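Local coordinates for chitin elicitor-binding protein (Oryza sativa subsp. japonica, PDB 5JCD) that binds chitin oligosaccharides from fungal cell walls through the LysM-containing portion represented here and helps pass on the signal for plant defence responses, at residues Leu43-Leu48 and Lys65-Cys70; Glu155-Ile160 and Thr181-Gly186; Leu172-Ile177 and Asp190-Val195. All blocks are in the same frame, centred on the assembly; numbering follows the deposited sequence.

Contact 1 of 3, residues Leu43-Leu48 and Lys65-Cys70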
loop_
_atom_site.group_PDB
_atom_site.type_symbol
_atom_site.label_atom_id
_atom_site.label_comp_id
_atom_site.label_asym_id
_atom_site.label_seq_id
_atom_site.Cartn_x
_atom_site.Cartn_y
_atom_site.Cartn_z
ATOM N N LEU A 43 0.447 -3.122 15.572
ATOM C CA LEU A 43 0.315 -2.182 16.687
ATOM C C LEU A 43 1.502 -1.237 16.809
ATOM O O LEU A 43 1.338 -0.022 17.007
ATOM C CB LEU A 43 0.116 -2.956 17.994
ATOM C CG LEU A 43 -1.132 -3.856 18.020
ATOM C CD1 LEU A 43 -1.165 -4.752 19.255
ATOM C CD2 LEU A 43 -2.410 -3.044 17.927
ATOM N N GLY A 44 2.703 -1.793 16.691
ATOM C CA GLY A 44 3.916 -0.999 16.748
ATOM C C GLY A 44 4.041 -0.017 15.590
ATOM O O GLY A 44 4.529 1.102 15.754
ATOM N N ALA A 45 3.663 -0.462 14.397
ATOM C CA ALA A 45 3.653 0.413 13.226
ATOM C C ALA A 45 2.710 1.605 13.410
ATOM O O ALA A 45 2.862 2.632 12.766
ATOM C CB ALA A 45 3.277 -0.367 11.989
ATOM N N ASN A 46 1.715 1.452 14.271
ATOM C CA ASN A 46 0.796 2.548 14.549
ATOM C C ASN A 46 0.957 3.154 15.937
ATOM O O ASN A 46 0.069 3.840 16.438
ATOM C CB ASN A 46 -0.637 2.103 14.274
ATOM C CG ASN A 46 -0.877 1.903 12.799
ATOM O OD1 ASN A 46 -1.312 2.813 12.113
ATOM N ND2 ASN A 46 -0.518 0.743 12.290
ATOM N N GLY A 47 2.117 2.903 16.541
ATOM C CA GLY A 47 2.475 3.493 17.815
ATOM C C GLY A 47 1.606 3.151 19.007
ATOM O O GLY A 47 1.359 4.011 19.841
ATOM N N LEU A 48 1.115 1.917 19.067
ATOM C CA LEU A 48 0.330 1.429 20.212
ATOM C C LEU A 48 1.128 0.413 21.089
ATOM O O LEU A 48 1.899 -0.391 20.571
ATOM C CB LEU A 48 -0.976 0.780 19.721
ATOM C CG LEU A 48 -2.001 1.650 18.975
ATOM C CD1 LEU A 48 -3.030 0.778 18.233
ATOM C CD2 LEU A 48 -2.698 2.579 19.934
ATOM N N LYS A 65 -1.345 2.326 9.394
ATOM C CA LYS A 65 -0.149 1.912 8.710
ATOM C C LYS A 65 -0.092 0.397 8.674
ATOM O O LYS A 65 -0.066 -0.247 9.707
ATOM C CB LYS A 65 1.045 2.453 9.459
ATOM C CG LYS A 65 2.307 2.619 8.627
ATOM C CD LYS A 65 3.327 3.414 9.449
ATOM C CE LYS A 65 4.537 3.848 8.657
ATOM N NZ LYS A 65 5.317 2.711 8.139
ATOM N N ILE A 66 -0.025 -0.177 7.490
ATOM C CA ILE A 66 0.019 -1.625 7.385
ATOM C C ILE A 66 1.315 -2.065 6.715
ATOM O O ILE A 66 1.528 -1.776 5.555
ATOM C CB ILE A 66 -1.226 -2.183 6.655
ATOM C CG1 ILE A 66 -2.491 -1.730 7.407
ATOM C CG2 ILE A 66 -1.140 -3.710 6.522
ATOM C CD1 ILE A 66 -3.766 -2.247 6.862
ATOM N N PRO A 67 2.208 -2.713 7.486
ATOM C CA PRO A 67 3.504 -3.243 7.030
ATOM C C PRO A 67 3.363 -4.568 6.316
ATOM O O PRO A 67 2.427 -5.317 6.593
ATOM C CB PRO A 67 4.310 -3.430 8.332
ATOM C CG PRO A 67 3.353 -3.313 9.448
ATOM C CD PRO A 67 1.973 -2.977 8.914
ATOM N N PHE A 68 4.250 -4.834 5.368
ATOM C CA PHE A 68 4.222 -6.117 4.698
ATOM C C PHE A 68 5.556 -6.419 4.049
ATOM O O PHE A 68 6.408 -5.552 3.940
ATOM C CB PHE A 68 3.092 -6.165 3.650
ATOM C CG PHE A 68 3.174 -5.085 2.605
ATOM C CD1 PHE A 68 3.901 -5.281 1.440
ATOM C CD2 PHE A 68 2.519 -3.869 2.791
ATOM C CE1 PHE A 68 3.977 -4.283 0.489
ATOM C CE2 PHE A 68 2.595 -2.879 1.852
ATOM C CZ PHE A 68 3.318 -3.073 0.697
ATOM N N ARG A 69 5.719 -7.655 3.598
ATOM C CA ARG A 69 6.909 -8.037 2.884
ATOM C C ARG A 69 6.808 -7.666 1.428
ATOM O O ARG A 69 5.881 -8.051 0.745
ATOM C CB ARG A 69 7.175 -9.532 3.042
ATOM C CG ARG A 69 8.665 -9.876 3.057
ATOM C CD ARG A 69 8.955 -11.118 2.233
ATOM N NE ARG A 69 8.110 -12.230 2.660
ATOM C CZ ARG A 69 8.048 -13.402 2.042
ATOM N NH1 ARG A 69 8.787 -13.614 0.965
ATOM N NH2 ARG A 69 7.254 -14.362 2.502
ATOM N N CYS A 70 7.757 -6.862 0.972
ATOM C CA CYS A 70 7.831 -6.501 -0.423
ATOM C C CYS A 70 8.792 -7.414 -1.180
ATOM O O CYS A 70 9.858 -7.765 -0.689
ATOM C CB CYS A 70 8.309 -5.056 -0.546
ATOM S SG CYS A 70 8.436 -4.477 -2.246
#
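Asn46 and Lys65 hold the tightly packed side of this contact, the carboxamide just past the end of helix 39-45 reading both backbone polar groups of one strand residue. Lys65 N donates to Asn46 OD1 at 2.8 Å, nearly straight at 165°, and Asn46 ND2 returns a bond to Lys65 O, also 2.8 Å. Both bonds lie in the carbonyl plane of their acceptor, on a lone pair. Asparagine suits the place because its short amide offers an acceptor and a donor together; with chi1 at -69°, CG lies anti to the carbonyl carbon and the amide reaches the strand. ND2 also bonds Leu42 O, which fixes the amide's rotation. With an alanine here, Lys65 N and O would probably lose their amide partners, leaving the helix end held to the strand mainly by apolar contacts. The other side is looser: Ala45 CB rests on Pro67 CG, at 3.9 Å, and Lys65 runs its CD past Ala45 O at 3.4 Å before the ammonium end turns off from the helix. At the exposed turn, Gly47 adopts positive phi in the Schellman motif that closes the helix. The two helices between strands 12-20 and 63-72 are consistent with the strand-helix-helix-strand order of a LysM fold.

Contact 2 of 3, residues Glu155-Ile160 and Thr181-Gly186. With NAG (2-acetamido-2-deoxy-beta-D-glucopyranose), chain D.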
loop_
_atom_site.group_PDB
_atom_site.type_symbol
_atom_site.label_atom_id
_atom_site.label_comp_id
_atom_site.label_asym_id
_atom_site.label_seq_id
_atom_site.Cartn_x
_atom_site.Cartn_y
_atom_site.Cartn_z
ATOM N N GLU A 155 -4.243 18.716 0.135
ATOM C CA GLU A 155 -2.845 18.500 0.476
ATOM C C GLU A 155 -1.847 18.977 -0.594
ATOM O O GLU A 155 -2.162 19.067 -1.783
ATOM C CB GLU A 155 -2.600 17.027 0.838
ATOM C CG GLU A 155 -3.235 16.638 2.182
ATOM C CD GLU A 155 -3.096 15.157 2.575
ATOM O OE1 GLU A 155 -2.598 14.325 1.780
ATOM O OE2 GLU A 155 -3.516 14.824 3.705
ATOM N N ASN A 156 -0.639 19.295 -0.146
ATOM C CA ASN A 156 0.440 19.682 -1.037
ATOM C C ASN A 156 1.702 18.842 -0.773
ATOM O O ASN A 156 1.843 18.228 0.281
ATOM C CB ASN A 156 0.728 21.186 -0.931
ATOM C CG ASN A 156 1.041 21.633 0.490
ATOM O OD1 ASN A 156 2.130 21.363 1.006
ATOM N ND2 ASN A 156 0.097 22.357 1.110
ATOM N N THR A 157 2.615 18.815 -1.729
ATOM C CA THR A 157 3.785 17.954 -1.630
ATOM C C THR A 157 4.739 18.429 -0.543
ATOM O O THR A 157 5.490 17.637 0.029
ATOM C CB THR A 157 4.530 17.883 -2.985
ATOM O OG1 THR A 157 4.728 19.210 -3.483
ATOM C CG2 THR A 157 3.698 17.135 -4.007
ATOM N N SER A 158 4.697 19.724 -0.254
ATOM C CA SER A 158 5.530 20.300 0.781
ATOM C C SER A 158 5.156 19.740 2.136
ATOM O O SER A 158 6.001 19.205 2.851
ATOM C CB SER A 158 5.418 21.826 0.796
ATOM O OG SER A 158 6.330 22.378 1.733
ATOM N N ALA A 159 3.884 19.859 2.490
ATOM C CA ALA A 159 3.441 19.394 3.798
ATOM C C ALA A 159 3.522 17.873 3.916
ATOM O O ALA A 159 3.788 17.349 4.991
ATOM C CB ALA A 159 2.057 19.870 4.088
ATOM N N ILE A 160 3.288 17.168 2.812
ATOM C CA ILE A 160 3.371 15.718 2.836
ATOM C C ILE A 160 4.818 15.285 3.083
ATOM O O ILE A 160 5.080 14.451 3.930
ATOM C CB ILE A 160 2.827 15.102 1.526
ATOM C CG1 ILE A 160 1.297 15.262 1.439
ATOM C CG2 ILE A 160 3.206 13.638 1.422
ATOM C CD1 ILE A 160 0.742 14.981 0.046
ATOM N N THR A 181 1.639 21.581 -8.157
ATOM C CA THR A 181 0.303 22.185 -8.080
ATOM C C THR A 181 -0.750 21.300 -8.710
ATOM O O THR A 181 -1.938 21.469 -8.475
ATOM C CB THR A 181 0.249 23.592 -8.726
ATOM O OG1 THR A 181 0.473 23.484 -10.138
ATOM C CG2 THR A 181 1.303 24.501 -8.097
ATOM N N LYS A 182 -0.306 20.348 -9.513
ATOM C CA LYS A 182 -1.214 19.443 -10.214
ATOM C C LYS A 182 -1.549 18.216 -9.379
ATOM O O LYS A 182 -2.183 17.291 -9.875
ATOM C CB LYS A 182 -0.592 18.991 -11.534
ATOM C CG LYS A 182 -0.235 20.120 -12.489
ATOM C CD LYS A 182 -1.445 20.839 -13.057
ATOM C CE LYS A 182 -1.014 21.776 -14.182
ATOM N NZ LYS A 182 0.447 21.627 -14.517
ATOM N N LEU A 183 -1.096 18.191 -8.125
ATOM C CA LEU A 183 -1.317 17.043 -7.235
ATOM C C LEU A 183 -2.813 16.733 -7.144
ATOM O O LEU A 183 -3.605 17.595 -6.817
ATOM C CB LEU A 183 -0.774 17.340 -5.829
ATOM C CG LEU A 183 -0.478 16.154 -4.916
ATOM C CD1 LEU A 183 0.722 15.412 -5.438
ATOM C CD2 LEU A 183 -0.259 16.557 -3.465
ATOM N N GLN A 184 -3.207 15.505 -7.443
ATOM C CA GLN A 184 -4.609 15.130 -7.303
ATOM C C GLN A 184 -4.946 14.366 -6.037
ATOM O O GLN A 184 -4.142 13.584 -5.520
ATOM C CB GLN A 184 -5.057 14.339 -8.517
ATOM C CG GLN A 184 -5.342 15.230 -9.684
ATOM C CD GLN A 184 -5.686 14.458 -10.907
ATOM O OE1 GLN A 184 -5.661 13.228 -10.900
ATOM N NE2 GLN A 184 -6.072 15.167 -11.965
ATOM N N MET A 185 -6.152 14.606 -5.545
ATOM C CA MET A 185 -6.698 13.809 -4.470
ATOM C C MET A 185 -6.725 12.345 -4.923
ATOM O O MET A 185 -7.118 12.037 -6.044
ATOM C CB MET A 185 -8.096 14.292 -4.143
ATOM C CG MET A 185 -8.761 13.560 -2.993
ATOM S SD MET A 185 -10.517 13.963 -2.883
ATOM C CE MET A 185 -10.953 13.334 -1.259
ATOM N N GLY A 186 -6.242 11.446 -4.067
ATOM C CA GLY A 186 -6.278 10.031 -4.374
ATOM C C GLY A 186 -5.110 9.563 -5.224
ATOM O O GLY A 186 -4.952 8.372 -5.443
HETATM C C1 NAG D . 0.429 22.875 2.431
HETATM C C2 NAG D . 0.451 24.408 2.415
HETATM C C3 NAG D . 0.682 24.963 3.820
HETATM C C4 NAG D . -0.467 24.482 4.697
HETATM C C5 NAG D . -0.425 22.957 4.719
HETATM C C6 NAG D . -1.494 22.341 5.637
HETATM C C7 NAG D . 1.014 25.243 0.246
HETATM C C8 NAG D . 2.095 25.542 -0.753
HETATM N N2 NAG D . 1.423 24.903 1.465
HETATM O O3 NAG D . 0.789 26.373 3.796
HETATM O O4 NAG D . -0.395 24.996 6.010
HETATM O O5 NAG D . -0.532 22.445 3.397
HETATM O O6 NAG D . -2.822 22.555 5.184
HETATM O O7 NAG D . -0.183 25.305 -0.062
#
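Leu183 points its branched end at the start of helix 157-163 and meets three different surfaces there. Toward Ile160 the two side chains approach tip to tip, Leu183 CD2 lying 4.0 Å from Ile160 CD1. Thr157 is met at a slant instead, with its methyl CG2 3.7 Å from Leu183 CD1. Leu183 CD2 also rests 3.6 Å from Glu155 O; leucine suits the place because its two methyls meet different partners. Leu183 CG stands anti to its own backbone N (chi1 -160°), which carries both methyls across to the helix. Threonine suits its position by dividing its labour: CG2 faces the leucine while OG1 bonds Glu168. Glu155 OE1 bonds both Gly152 N and Tyr149 OH. Asn156 is the N-cap: OD1 accepts from Ala159 N at 2.7 Å, and the amide turns from Leu183, leaving ND2 to carry the covalently linked N-acetylglucosamine of an N-glycan, not a bound chitin unit, whose O5 lies 3.7 Å from Ala159 CB. Ser158 and Leu183 to Met185 bind chitin, as does nearby Gly154; bringing the loop before the first helix beside the loop after the second is characteristic of the LysM carbohydrate-binding groove.

Contact 3 of 3, residues Leu172-Ile177 and Asp190-Val195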
loop_
_atom_site.group_PDB
_atom_site.type_symbol
_atom_site.label_atom_id
_atom_site.label_comp_id
_atom_site.label_asym_id
_atom_site.label_seq_id
_atom_site.Cartn_x
_atom_site.Cartn_y
_atom_site.Cartn_z
ATOM N N LEU A 172 9.282 14.622 -4.875
ATOM C CA LEU A 172 8.986 14.971 -6.270
ATOM C C LEU A 172 9.747 14.162 -7.309
ATOM O O LEU A 172 9.165 13.738 -8.305
ATOM C CB LEU A 172 9.233 16.463 -6.507
ATOM C CG LEU A 172 8.247 17.330 -5.720
ATOM C CD1 LEU A 172 8.588 18.830 -5.734
ATOM C CD2 LEU A 172 6.819 17.049 -6.158
ATOM N N THR A 173 11.033 13.908 -7.080
ATOM C CA THR A 173 11.794 13.129 -8.062
ATOM C C THR A 173 11.424 11.653 -7.989
ATOM O O THR A 173 11.335 10.969 -9.001
ATOM C CB THR A 173 13.320 13.280 -7.885
ATOM O OG1 THR A 173 13.714 12.722 -6.629
ATOM C CG2 THR A 173 13.721 14.748 -7.944
ATOM N N ARG A 174 11.267 11.153 -6.773
ATOM C CA ARG A 174 10.880 9.769 -6.577
ATOM C C ARG A 174 9.545 9.504 -7.274
ATOM O O ARG A 174 9.326 8.443 -7.842
ATOM C CB ARG A 174 10.783 9.450 -5.077
ATOM C CG ARG A 174 10.436 8.009 -4.764
ATOM C CD ARG A 174 11.548 7.089 -5.195
ATOM N NE ARG A 174 11.103 5.711 -5.324
ATOM C CZ ARG A 174 11.871 4.718 -5.750
ATOM N NH1 ARG A 174 13.134 4.948 -6.083
ATOM N NH2 ARG A 174 11.375 3.489 -5.834
ATOM N N ASN A 175 8.638 10.470 -7.242
ATOM C CA ASN A 175 7.356 10.205 -7.861
ATOM C C ASN A 175 7.147 10.799 -9.245
ATOM O O ASN A 175 6.034 10.790 -9.751
ATOM C CB ASN A 175 6.244 10.600 -6.902
ATOM C CG ASN A 175 6.195 9.681 -5.694
ATOM O OD1 ASN A 175 5.654 8.585 -5.785
ATOM N ND2 ASN A 175 6.754 10.124 -4.560
ATOM N N LYS A 176 8.232 11.291 -9.846
ATOM C CA LYS A 176 8.217 11.926 -11.164
ATOM C C LYS A 176 7.085 12.943 -11.306
ATOM O O LYS A 176 6.265 12.854 -12.205
ATOM C CB LYS A 176 8.160 10.893 -12.289
ATOM C CG LYS A 176 9.117 9.743 -12.114
ATOM C CD LYS A 176 8.854 8.704 -13.177
ATOM C CE LYS A 176 9.768 7.499 -13.049
ATOM N NZ LYS A 176 9.043 6.364 -12.377
ATOM N N ILE A 177 7.049 13.902 -10.400
ATOM C CA ILE A 177 6.031 14.934 -10.415
ATOM C C ILE A 177 6.652 16.222 -10.921
ATOM O O ILE A 177 7.445 16.855 -10.219
ATOM C CB ILE A 177 5.448 15.151 -9.000
ATOM C CG1 ILE A 177 4.586 13.958 -8.587
ATOM C CG2 ILE A 177 4.622 16.418 -8.917
ATOM C CD1 ILE A 177 4.259 13.963 -7.090
ATOM N N ASP A 190 4.736 7.209 -3.615
ATOM C CA ASP A 190 5.771 6.365 -3.028
ATOM C C ASP A 190 6.627 7.266 -2.145
ATOM O O ASP A 190 7.415 8.052 -2.647
ATOM C CB ASP A 190 6.637 5.737 -4.126
ATOM C CG ASP A 190 7.852 4.943 -3.577
ATOM O OD1 ASP A 190 8.059 4.888 -2.346
ATOM O OD2 ASP A 190 8.618 4.386 -4.396
ATOM N N VAL A 191 6.443 7.158 -0.833
ATOM C CA VAL A 191 7.168 7.984 0.128
ATOM C C VAL A 191 8.345 7.239 0.771
ATOM O O VAL A 191 8.146 6.282 1.522
ATOM C CB VAL A 191 6.218 8.446 1.230
ATOM C CG1 VAL A 191 6.897 9.465 2.103
ATOM C CG2 VAL A 191 4.990 9.062 0.605
ATOM N N PRO A 192 9.579 7.641 0.448
ATOM C CA PRO A 192 10.712 6.914 1.037
ATOM C C PRO A 192 11.058 7.376 2.464
ATOM O O PRO A 192 11.824 8.315 2.646
ATOM C CB PRO A 192 11.865 7.221 0.071
ATOM C CG PRO A 192 11.434 8.415 -0.721
ATOM C CD PRO A 192 10.023 8.767 -0.381
ATOM N N LEU A 193 10.489 6.709 3.463
ATOM C CA LEU A 193 10.740 7.046 4.861
ATOM C C LEU A 193 12.189 6.770 5.229
ATOM O O LEU A 193 12.665 5.625 5.099
ATOM C CB LEU A 193 9.811 6.272 5.813
ATOM C CG LEU A 193 8.369 6.702 6.037
ATOM C CD1 LEU A 193 7.701 7.187 4.772
ATOM C CD2 LEU A 193 7.581 5.568 6.675
ATOM N N PRO A 194 12.885 7.823 5.698
ATOM C CA PRO A 194 14.307 7.854 6.061
ATOM C C PRO A 194 14.614 6.733 7.032
ATOM O O PRO A 194 15.709 6.165 6.995
ATOM C CB PRO A 194 14.490 9.201 6.764
ATOM C CG PRO A 194 13.204 9.906 6.693
ATOM C CD PRO A 194 12.217 9.116 5.916
ATOM N N VAL A 195 13.640 6.444 7.892
ATOM C CA VAL A 195 13.708 5.340 8.841
ATOM C C VAL A 195 14.347 4.062 8.266
ATOM O O VAL A 195 15.570 3.875 8.310
ATOM C CB VAL A 195 12.294 5.009 9.396
#
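Asn175 and Asp190 bring the two backbones closest, with CA atoms 6.4 Å apart, where helix 168-174 ends beside strand 188-193. Asn175 is the first residue to leave helical angles, and Lys176 follows with positive phi as the C-prime residue of a Schellman motif, Ile177 N bonding back to Leu172 O. The turn thus presents the Asn175 amide to the strand. Its OD1 accepts from Asp190 N at 2.7 Å, and its ND2 donates to Asp190 O at 2.9 Å, approaching that carbonyl from above its plane; ND2 is shared with Leu171 O inside the helix. In this LysM domain, the asparagine therefore fastens the end of the second helix to the final strand of the strand-helix-helix-strand fold. The charged pair lies alongside. Arg174 bends at chi2 (66°) and grips a single carboxylate oxygen side-on: NE lies 3.0 Å and NH2 3.2 Å from Asp190 OD2, which sits at the edge of the guanidinium, close to its plane. The two flat groups stand almost perpendicular, 88° apart; NE comes in from above the carboxylate plane, NH2 nearly along the C-O axis. Arginine suits the place through its several N-H groups, since NH2 also forms a salt bridge with Asp137. The aspartate's other oxygen, OD1, is bonded to His146 ND1 on strand 145-150. The aliphatic part of Arg174 packs on the proline ring, its CG 4.2 Å from Pro192 CG.

In the fold
All three contacts are partly buried, with neither a fully enclosed core nor a bare surface. Contacts 1 and 3 are counterparts in two different parts of the chain: each ties a Schellman-capped helix end to a strand through an asparagine amide, and both strands belong to the same mixed sheet, and the contacts touch where Lys65 NZ packs on Leu193 CD2 (3.9 Å). Contact 3 adds a salt bridge where contact 1 has no charged pair across its segments. Contact 2, farthest from the chain's centre, is apolar across its segments and includes residues of the chitin site. It shares a LysM domain with contact 3, their centres about 13 Å apart, and consecutive helices join through Thr157 and Leu172.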